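Long-range contacts in putative ABC transporter, ATP-binding protein ComA (Streptococcus mutans, PDB 3K8U), which belongs to the peptidase C39 family of the papain-like clan CA and forms the peptidase domain of a putative ABC transporter: residues 108-113 with 120-125; 79-84 with 135-140; 7-12 with 22-27. All blocks are in the same frame, centred on the assembly; numbering follows the deposited sequence.

Interaction 1: 108-113 with 120-125; sequences LIIGDP and TRMSKE
L108 and M122 are joined across an antiparallel beta hairpin by two backbone bonds, L108 N to M122 O and M122 N to L108 O, both 2.8 Å long. Two residues further along, I110 and T120 repeat the exchange, with I110 N 2.9 Å from T120 O. Between them lies the non-hydrogen-bonded pair I109 and R121, where R121 CA makes a CA-H...O contact of 3.3 Å with L108 O. The axes of the two short strand segments make 124°, well below the 180° of a flat antiparallel pair, a sign of strong twist. The hairpin forms one margin of the domain's antiparallel sheet: 120-123 is an outermost strand, and 93-104 flanks 107-112 on the other side. I110 and T120, both beta-branched as suits extended chain, lie side by side, I110 CD1 3.8 Å from T120 CG2. M122 bends at its thioether (chi3 -76°), bringing CE to 4.1 Å from I110 CD1. On this same face L108 CD2 rests 4.0 Å from K124 CE, the leucine crossing the extended lysine at about a right angle; a long methylene chain can cover L108 while NZ bonds N105 O. On the other face, I109 is buried against Y6, whereas R121 extends its guanidinium from an exposed edge-strand position.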
loop_
_atom_site.group_PDB
_atom_site.type_symbol
_atom_site.label_atom_id
_atom_site.label_comp_id
_atom_site.label_asym_id
_atom_site.label_seq_id
_atom_site.Cartn_x
_atom_site.Cartn_y
_atom_site.Cartn_z
ATOM N N LEU A 108 10.588 8.814 4.795
ATOM C CA LEU A 108 9.166 8.584 4.599
ATOM C C LEU A 108 8.712 7.622 5.684
ATOM O O LEU A 108 9.499 6.801 6.149
ATOM C CB LEU A 108 8.921 7.921 3.242
ATOM C CG LEU A 108 9.339 8.695 1.995
ATOM C CD1 LEU A 108 9.110 7.846 0.763
ATOM C CD2 LEU A 108 8.546 9.986 1.916
ATOM N N ILE A 109 7.463 7.751 6.110
ATOM C CA ILE A 109 6.911 6.842 7.105
ATOM C C ILE A 109 6.106 5.840 6.282
ATOM O O ILE A 109 5.149 6.214 5.602
ATOM C CB ILE A 109 5.969 7.561 8.091
ATOM C CG1 ILE A 109 6.689 8.743 8.742
ATOM C CG2 ILE A 109 5.488 6.578 9.163
ATOM C CD1 ILE A 109 5.789 9.601 9.602
ATOM N N ILE A 110 6.540 4.586 6.285
ATOM C CA ILE A 110 5.852 3.557 5.514
ATOM C C ILE A 110 5.328 2.401 6.354
ATOM O O ILE A 110 5.765 2.185 7.484
ATOM C CB ILE A 110 6.750 3.004 4.373
ATOM C CG1 ILE A 110 8.010 2.343 4.939
ATOM C CG2 ILE A 110 7.139 4.136 3.403
ATOM C CD1 ILE A 110 7.972 0.829 4.925
ATOM N N GLY A 111 4.374 1.673 5.782
ATOM C CA GLY A 111 3.795 0.525 6.450
ATOM C C GLY A 111 4.026 -0.686 5.576
ATOM O O GLY A 111 3.480 -0.786 4.477
ATOM N N ASP A 112 4.914 -1.561 6.025
ATOM C CA ASP A 112 5.233 -2.775 5.290
ATOM C C ASP A 112 4.515 -3.944 5.971
ATOM O O ASP A 112 4.822 -4.275 7.109
ATOM C CB ASP A 112 6.757 -2.992 5.305
ATOM C CG ASP A 112 7.194 -4.243 4.557
ATOM O OD1 ASP A 112 6.339 -5.010 4.073
ATOM O OD2 ASP A 112 8.416 -4.469 4.459
ATOM N N PRO A 113 3.561 -4.591 5.271
ATOM C CA PRO A 113 2.801 -5.729 5.811
ATOM C C PRO A 113 3.677 -6.857 6.372
ATOM O O PRO A 113 3.205 -7.662 7.176
ATOM C CB PRO A 113 1.981 -6.187 4.608
ATOM C CG PRO A 113 1.717 -4.885 3.888
ATOM C CD PRO A 113 3.082 -4.241 3.921
ATOM N N THR A 120 7.535 1.794 9.804
ATOM C CA THR A 120 8.900 2.253 10.024
ATOM C C THR A 120 9.252 3.461 9.159
ATOM O O THR A 120 8.500 3.839 8.263
ATOM C CB THR A 120 9.904 1.109 9.713
ATOM O OG1 THR A 120 11.239 1.537 10.002
ATOM C CG2 THR A 120 9.818 0.700 8.240
ATOM N N ARG A 121 10.365 4.105 9.494
ATOM C CA ARG A 121 10.854 5.236 8.722
ATOM C C ARG A 121 11.828 4.649 7.705
ATOM O O ARG A 121 12.574 3.720 8.022
ATOM C CB ARG A 121 11.584 6.236 9.621
ATOM C CG ARG A 121 10.671 7.071 10.494
ATOM C CD ARG A 121 11.475 8.031 11.356
ATOM N NE ARG A 121 10.616 9.022 11.998
ATOM C CZ ARG A 121 10.457 10.270 11.567
ATOM N NH1 ARG A 121 11.101 10.698 10.486
ATOM N NH2 ARG A 121 9.641 11.092 12.214
ATOM N N MET A 122 11.794 5.168 6.484
ATOM C CA MET A 122 12.671 4.699 5.416
ATOM C C MET A 122 13.242 5.913 4.694
ATOM O O MET A 122 12.516 6.866 4.409
ATOM C CB MET A 122 11.883 3.832 4.421
ATOM C CG MET A 122 12.730 3.217 3.307
ATOM S SD MET A 122 11.798 2.120 2.188
ATOM C CE MET A 122 11.643 0.642 3.222
ATOM N N SER A 123 14.539 5.884 4.400
ATOM C CA SER A 123 15.163 7.004 3.706
ATOM C C SER A 123 14.549 7.123 2.317
ATOM O O SER A 123 14.127 6.122 1.726
ATOM C CB SER A 123 16.676 6.800 3.581
ATOM O OG SER A 123 16.982 5.760 2.673
ATOM N N LYS A 124 14.460 8.350 1.816
ATOM C CA LYS A 124 13.901 8.574 0.487
ATOM C C LYS A 124 14.741 7.872 -0.577
ATOM O O LYS A 124 14.207 7.401 -1.576
ATOM C CB LYS A 124 13.770 10.072 0.206
ATOM C CG LYS A 124 12.637 10.716 0.999
ATOM C CD LYS A 124 12.558 12.215 0.810
ATOM C CE LYS A 124 11.355 12.767 1.564
ATOM N NZ LYS A 124 11.374 14.245 1.682
ATOM N N GLU A 125 16.042 7.746 -0.316
ATOM C CA GLU A 125 16.976 7.086 -1.232
ATOM C C GLU A 125 16.648 5.603 -1.372
ATOM O O GLU A 125 16.581 5.074 -2.480
ATOM C CB GLU A 125 18.405 7.207 -0.700
ATOM C CG GLU A 125 19.442 7.542 -1.752
ATOM C CD GLU A 125 19.605 9.039 -1.955
ATOM O OE1 GLU A 125 20.753 9.488 -2.169
ATOM O OE2 GLU A 125 18.592 9.767 -1.891
#

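Interaction 2: 79-84 with 135-140; sequences DLTYPF and AIFLAP
F84 and F137 stack in an offset fashion, their ring centroids 4.4 Å apart and their planes inclined by 23°. F137 CZ sits over the centre of the F84 ring, while F84 CB in turn lies over the F137 face, 3.9 Å from its centroid, as a CH-pi contact. The two side chains run alongside each other and point the same way. F84 CB lies 3.4 Å from I136 O, and with CG between the backbone N and carbonyl carbon (chi1 59°) the ring is carried over F137. The small A135 leaves room for this ring, its CB 4.0 Å from F84 CD1. L80 CD1 comes obliquely to F137 CE1, at 3.9 Å, and T81 O lies at the ring edge, in its plane, 3.7 Å from F137 CE1; this buried carbonyl has no polar partner in the model. In the sheet of the papain-like domain, strands 84-90 and 134-140 are antiparallel neighbours, bonded directly where I136 meets I85. Where the pairing ends, a water takes the place of a direct link, donating to P83 O (2.6 Å) and accepting from L138 N (2.8 Å). The peptide bond between Y82 and P83 is cis, a form that proline tolerates far better than other residues, just before the strand begins. Farther out, F75 and V100 pack on F84, while R66 and I68 of strand 63-69 touch F137.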
loop_
_atom_site.group_PDB
_atom_site.type_symbol
_atom_site.label_atom_id
_atom_site.label_comp_id
_atom_site.label_asym_id
_atom_site.label_seq_id
_atom_site.Cartn_x
_atom_site.Cartn_y
_atom_site.Cartn_z
ATOM N N ASP A 79 0.159 19.445 -0.551
ATOM C CA ASP A 79 -1.260 19.091 -0.513
ATOM C C ASP A 79 -1.491 17.590 -0.734
ATOM O O ASP A 79 -2.628 17.152 -0.914
ATOM C CB ASP A 79 -2.047 19.890 -1.554
ATOM C CG ASP A 79 -2.262 21.347 -1.154
ATOM O OD1 ASP A 79 -1.955 21.727 -0.001
ATOM O OD2 ASP A 79 -2.751 22.115 -2.009
ATOM N N LEU A 80 -0.415 16.804 -0.712
ATOM C CA LEU A 80 -0.512 15.360 -0.914
ATOM C C LEU A 80 -1.380 14.712 0.167
ATOM O O LEU A 80 -1.241 15.020 1.350
ATOM C CB LEU A 80 0.883 14.728 -0.914
ATOM C CG LEU A 80 0.979 13.235 -1.237
ATOM C CD1 LEU A 80 0.385 12.956 -2.606
ATOM C CD2 LEU A 80 2.432 12.793 -1.188
ATOM N N THR A 81 -2.300 13.851 -0.250
ATOM C CA THR A 81 -3.179 13.176 0.697
ATOM C C THR A 81 -2.661 11.797 1.060
ATOM O O THR A 81 -2.449 10.951 0.189
ATOM C CB THR A 81 -4.614 13.031 0.152
ATOM O OG1 THR A 81 -4.593 12.284 -1.071
ATOM C CG2 THR A 81 -5.238 14.398 -0.088
ATOM N N TYR A 82 -2.433 11.596 2.352
ATOM C CA TYR A 82 -1.966 10.324 2.885
ATOM C C TYR A 82 -3.155 9.688 3.599
ATOM O O TYR A 82 -4.066 10.390 4.038
ATOM C CB TYR A 82 -0.837 10.549 3.892
ATOM C CG TYR A 82 0.435 11.124 3.316
ATOM C CD1 TYR A 82 1.382 10.301 2.704
ATOM C CD2 TYR A 82 0.716 12.486 3.421
ATOM C CE1 TYR A 82 2.581 10.819 2.217
ATOM C CE2 TYR A 82 1.912 13.015 2.936
ATOM C CZ TYR A 82 2.837 12.178 2.339
ATOM O OH TYR A 82 4.023 12.695 1.878
ATOM N N PRO A 83 -3.171 8.352 3.716
ATOM C CA PRO A 83 -2.148 7.431 3.219
ATOM C C PRO A 83 -2.496 6.911 1.828
ATOM O O PRO A 83 -3.602 7.132 1.331
ATOM C CB PRO A 83 -2.216 6.302 4.243
ATOM C CG PRO A 83 -3.705 6.183 4.459
ATOM C CD PRO A 83 -4.162 7.637 4.548
ATOM N N PHE A 84 -1.525 6.280 1.176
ATOM C CA PHE A 84 -1.761 5.679 -0.131
ATOM C C PHE A 84 -0.891 4.438 -0.297
ATOM O O PHE A 84 -0.037 4.151 0.546
ATOM C CB PHE A 84 -1.597 6.681 -1.285
ATOM C CG PHE A 84 -0.247 7.321 -1.367
ATOM C CD1 PHE A 84 0.738 6.793 -2.199
ATOM C CD2 PHE A 84 0.032 8.479 -0.647
ATOM C CE1 PHE A 84 1.976 7.410 -2.313
ATOM C CE2 PHE A 84 1.267 9.106 -0.755
ATOM C CZ PHE A 84 2.242 8.572 -1.588
ATOM N N ALA A 135 1.577 4.359 -7.752
ATOM C CA ALA A 135 0.920 4.768 -6.514
ATOM C C ALA A 135 -0.585 4.624 -6.709
ATOM O O ALA A 135 -1.117 4.981 -7.759
ATOM C CB ALA A 135 1.270 6.214 -6.168
ATOM N N ILE A 136 -1.252 4.052 -5.714
ATOM C CA ILE A 136 -2.695 3.861 -5.767
ATOM C C ILE A 136 -3.312 4.666 -4.637
ATOM O O ILE A 136 -2.984 4.467 -3.465
ATOM C CB ILE A 136 -3.081 2.365 -5.628
ATOM C CG1 ILE A 136 -2.448 1.556 -6.766
ATOM C CG2 ILE A 136 -4.612 2.201 -5.656
ATOM C CD1 ILE A 136 -2.529 0.052 -6.585
ATOM N N PHE A 137 -4.177 5.606 -5.012
ATOM C CA PHE A 137 -4.871 6.469 -4.065
ATOM C C PHE A 137 -6.328 6.038 -3.941
ATOM O O PHE A 137 -6.990 5.760 -4.945
ATOM C CB PHE A 137 -4.796 7.930 -4.529
ATOM C CG PHE A 137 -3.412 8.524 -4.450
ATOM C CD1 PHE A 137 -3.036 9.295 -3.355
ATOM C CD2 PHE A 137 -2.480 8.291 -5.455
ATOM C CE1 PHE A 137 -1.752 9.820 -3.258
ATOM C CE2 PHE A 137 -1.191 8.812 -5.369
ATOM C CZ PHE A 137 -0.824 9.576 -4.266
ATOM N N LEU A 138 -6.817 5.969 -2.704
ATOM C CA LEU A 138 -8.196 5.570 -2.439
ATOM C C LEU A 138 -8.904 6.639 -1.616
ATOM O O LEU A 138 -8.291 7.297 -0.777
ATOM C CB LEU A 138 -8.241 4.248 -1.667
ATOM C CG LEU A 138 -7.363 3.078 -2.109
ATOM C CD1 LEU A 138 -7.619 1.896 -1.195
ATOM C CD2 LEU A 138 -7.644 2.703 -3.549
ATOM N N ALA A 139 -10.205 6.783 -1.842
ATOM C CA ALA A 139 -11.006 7.762 -1.116
ATOM C C ALA A 139 -12.458 7.307 -1.044
ATOM O O ALA A 139 -13.000 6.788 -2.019
ATOM C CB ALA A 139 -10.915 9.121 -1.799
ATOM N N PRO A 140 -13.096 7.455 0.130
ATOM C CA PRO A 140 -14.497 7.054 0.304
ATOM C C PRO A 140 -15.403 7.901 -0.584
ATOM O O PRO A 140 -15.325 9.131 -0.563
ATOM C CB PRO A 140 -14.751 7.345 1.784
ATOM C CG PRO A 140 -13.404 7.160 2.404
ATOM C CD PRO A 140 -12.510 7.867 1.417
HETATM O O HOH W 1 -5.560 6.494 -0.299
#

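Interaction 3: 7-12 with 22-27; sequences KLVPQI and LASVAK
V9 N donates to S24 OG over 2.8 Å in an almost straight bond, with 170° at the hydrogen. The serine hydroxyl is gripped twice, since it also bonds A20 O one turn back in its own helix; a short polar side chain suits this buried helical position because it can take up a loop N-H while remaining tied to its own backbone. K7 supplies a second polar link, its NZ 2.9 Å from K27 O. The ammonium approaches from above the carbonyl plane, 39° out of it, instead of along a lone pair. K27 lies near the C-terminal end of helix 17-28, where the charge of K7 would be expected to interact favourably with the helix dipole. Between these two direct bonds, a water donates to both K7 O (2.6 Å) and S24 O (2.7 Å), so solvent bridges the two backbones; K7 O is also bonded to Y101 OH.

The packing is arranged round these polar groups. V9 is directed toward the helix, its CG2 lying 3.9 Å from A23 CB, a small methyl that lets the loop come close, and 4.2 Å from the aliphatic K27 CD. K7 and K27 cross at about a right angle, with K7 CD 4.0 Å from K27 CG; the bend of K7 at chi3 (-73°) turns its end round to the helix carbonyl, while K27 runs on extended. L8 starts away from the helix, yet its CD1 curls back to 3.4 Å from S24 OG.

The loop, helix 17-28 and strand 93-104 all meet here: L8 packs on Y101 and on the loop residues K118 and V119, and S24 of the helix touches V99 of the strand directly. On another side of the helix, L22 packs against A57 and A58 of helix 51-60.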
loop_
_atom_site.group_PDB
_atom_site.type_symbol
_atom_site.label_atom_id
_atom_site.label_comp_id
_atom_site.label_asym_id
_atom_site.label_seq_id
_atom_site.Cartn_x
_atom_site.Cartn_y
_atom_site.Cartn_z
ATOM N N LYS A 7 -2.116 3.127 11.262
ATOM C CA LYS A 7 -2.704 1.797 11.290
ATOM C C LYS A 7 -2.224 0.912 10.148
ATOM O O LYS A 7 -2.244 1.304 8.978
ATOM C CB LYS A 7 -4.231 1.898 11.313
ATOM C CG LYS A 7 -4.766 2.457 12.631
ATOM C CD LYS A 7 -6.266 2.721 12.599
ATOM C CE LYS A 7 -6.599 3.946 11.764
ATOM N NZ LYS A 7 -8.045 4.300 11.842
ATOM N N LEU A 8 -1.746 -0.272 10.508
ATOM C CA LEU A 8 -1.255 -1.229 9.532
ATOM C C LEU A 8 -1.711 -2.636 9.864
ATOM O O LEU A 8 -1.532 -3.109 10.990
ATOM C CB LEU A 8 0.275 -1.213 9.480
ATOM C CG LEU A 8 0.906 -2.324 8.627
ATOM C CD1 LEU A 8 0.801 -1.996 7.142
ATOM C CD2 LEU A 8 2.341 -2.495 9.012
ATOM N N VAL A 9 -2.319 -3.289 8.882
ATOM C CA VAL A 9 -2.764 -4.664 9.033
ATOM C C VAL A 9 -1.655 -5.489 8.387
ATOM O O VAL A 9 -1.441 -5.414 7.173
ATOM C CB VAL A 9 -4.104 -4.919 8.307
ATOM C CG1 VAL A 9 -4.500 -6.385 8.436
ATOM C CG2 VAL A 9 -5.200 -4.029 8.889
ATOM N N PRO A 10 -0.881 -6.226 9.201
ATOM C CA PRO A 10 0.211 -7.044 8.674
ATOM C C PRO A 10 -0.256 -8.325 7.996
ATOM O O PRO A 10 -1.374 -8.785 8.214
ATOM C CB PRO A 10 1.040 -7.340 9.923
ATOM C CG PRO A 10 -0.001 -7.447 10.991
ATOM C CD PRO A 10 -0.939 -6.298 10.674
ATOM N N GLN A 11 0.585 -8.857 7.117
ATOM C CA GLN A 11 0.275 -10.104 6.432
ATOM C C GLN A 11 0.846 -11.254 7.263
ATOM O O GLN A 11 1.671 -11.039 8.157
ATOM C CB GLN A 11 0.918 -10.126 5.038
ATOM C CG GLN A 11 2.445 -10.229 5.055
ATOM C CD GLN A 11 3.060 -10.122 3.671
ATOM O OE1 GLN A 11 3.738 -9.147 3.363
ATOM N NE2 GLN A 11 2.826 -11.128 2.832
ATOM N N ILE A 12 0.364 -12.462 6.994
ATOM C CA ILE A 12 0.860 -13.668 7.654
ATOM C C ILE A 12 1.295 -14.574 6.505
ATOM O O ILE A 12 2.460 -14.966 6.427
ATOM C CB ILE A 12 -0.211 -14.358 8.535
ATOM C CG1 ILE A 12 -0.674 -13.404 9.642
ATOM C CG2 ILE A 12 0.375 -15.624 9.163
ATOM C CD1 ILE A 12 -1.810 -13.941 10.499
ATOM N N LEU A 22 -4.469 -3.009 1.465
ATOM C CA LEU A 22 -5.834 -2.549 1.236
ATOM C C LEU A 22 -6.588 -2.489 2.565
ATOM O O LEU A 22 -7.283 -1.512 2.846
ATOM C CB LEU A 22 -6.562 -3.454 0.236
ATOM C CG LEU A 22 -8.017 -3.085 -0.091
ATOM C CD1 LEU A 22 -8.114 -1.636 -0.553
ATOM C CD2 LEU A 22 -8.559 -4.024 -1.157
ATOM N N ALA A 23 -6.424 -3.519 3.392
ATOM C CA ALA A 23 -7.075 -3.559 4.703
ATOM C C ALA A 23 -6.580 -2.398 5.569
ATOM O O ALA A 23 -7.355 -1.781 6.310
ATOM C CB ALA A 23 -6.797 -4.894 5.399
ATOM N N SER A 24 -5.292 -2.087 5.448
ATOM C CA SER A 24 -4.683 -1.000 6.211
ATOM C C SER A 24 -5.310 0.351 5.883
ATOM O O SER A 24 -5.700 1.099 6.787
ATOM C CB SER A 24 -3.173 -0.945 5.954
ATOM O OG SER A 24 -2.540 -2.153 6.338
ATOM N N VAL A 25 -5.401 0.664 4.594
ATOM C CA VAL A 25 -5.983 1.927 4.149
ATOM C C VAL A 25 -7.460 1.995 4.526
ATOM O O VAL A 25 -7.930 3.012 5.043
ATOM C CB VAL A 25 -5.815 2.124 2.626
ATOM C CG1 VAL A 25 -6.580 3.359 2.157
ATOM C CG2 VAL A 25 -4.334 2.273 2.285
ATOM N N ALA A 26 -8.179 0.898 4.300
ATOM C CA ALA A 26 -9.600 0.841 4.632
ATOM C C ALA A 26 -9.818 1.122 6.119
ATOM O O ALA A 26 -10.759 1.826 6.493
ATOM C CB ALA A 26 -10.179 -0.520 4.251
ATOM N N LYS A 27 -8.922 0.599 6.955
ATOM C CA LYS A 27 -8.997 0.784 8.401
ATOM C C LYS A 27 -8.814 2.254 8.780
ATOM O O LYS A 27 -9.393 2.726 9.761
ATOM C CB LYS A 27 -7.953 -0.088 9.107
ATOM C CG LYS A 27 -8.170 -0.221 10.604
ATOM C CD LYS A 27 -7.266 -1.279 11.216
ATOM C CE LYS A 27 -7.600 -1.489 12.687
ATOM N NZ LYS A 27 -6.796 -2.578 13.309
HETATM O O HOH W 2 -3.726 2.805 7.427
#

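In the fold
Interaction 2 is the most buried of the three, whereas interactions 1 and 3 are only partly buried. Interactions 1 and 2 both reach the same sheet, their centres about 16 Å apart, and interaction 1 is nested along the chain inside the loop that interaction 2 closes. The chemistry follows position: regular backbone pairing at the sheet margin in interaction 1, aromatic stacking with a water bridge in interaction 2, and serine, lysine and water links between loop and helix in interaction 3. Interaction 3 touches both others: P113 O lies 2.9 Å from Q11 N, a probable hydrogen bond, while L138 packs against L22 and V25, placing helix against sheet.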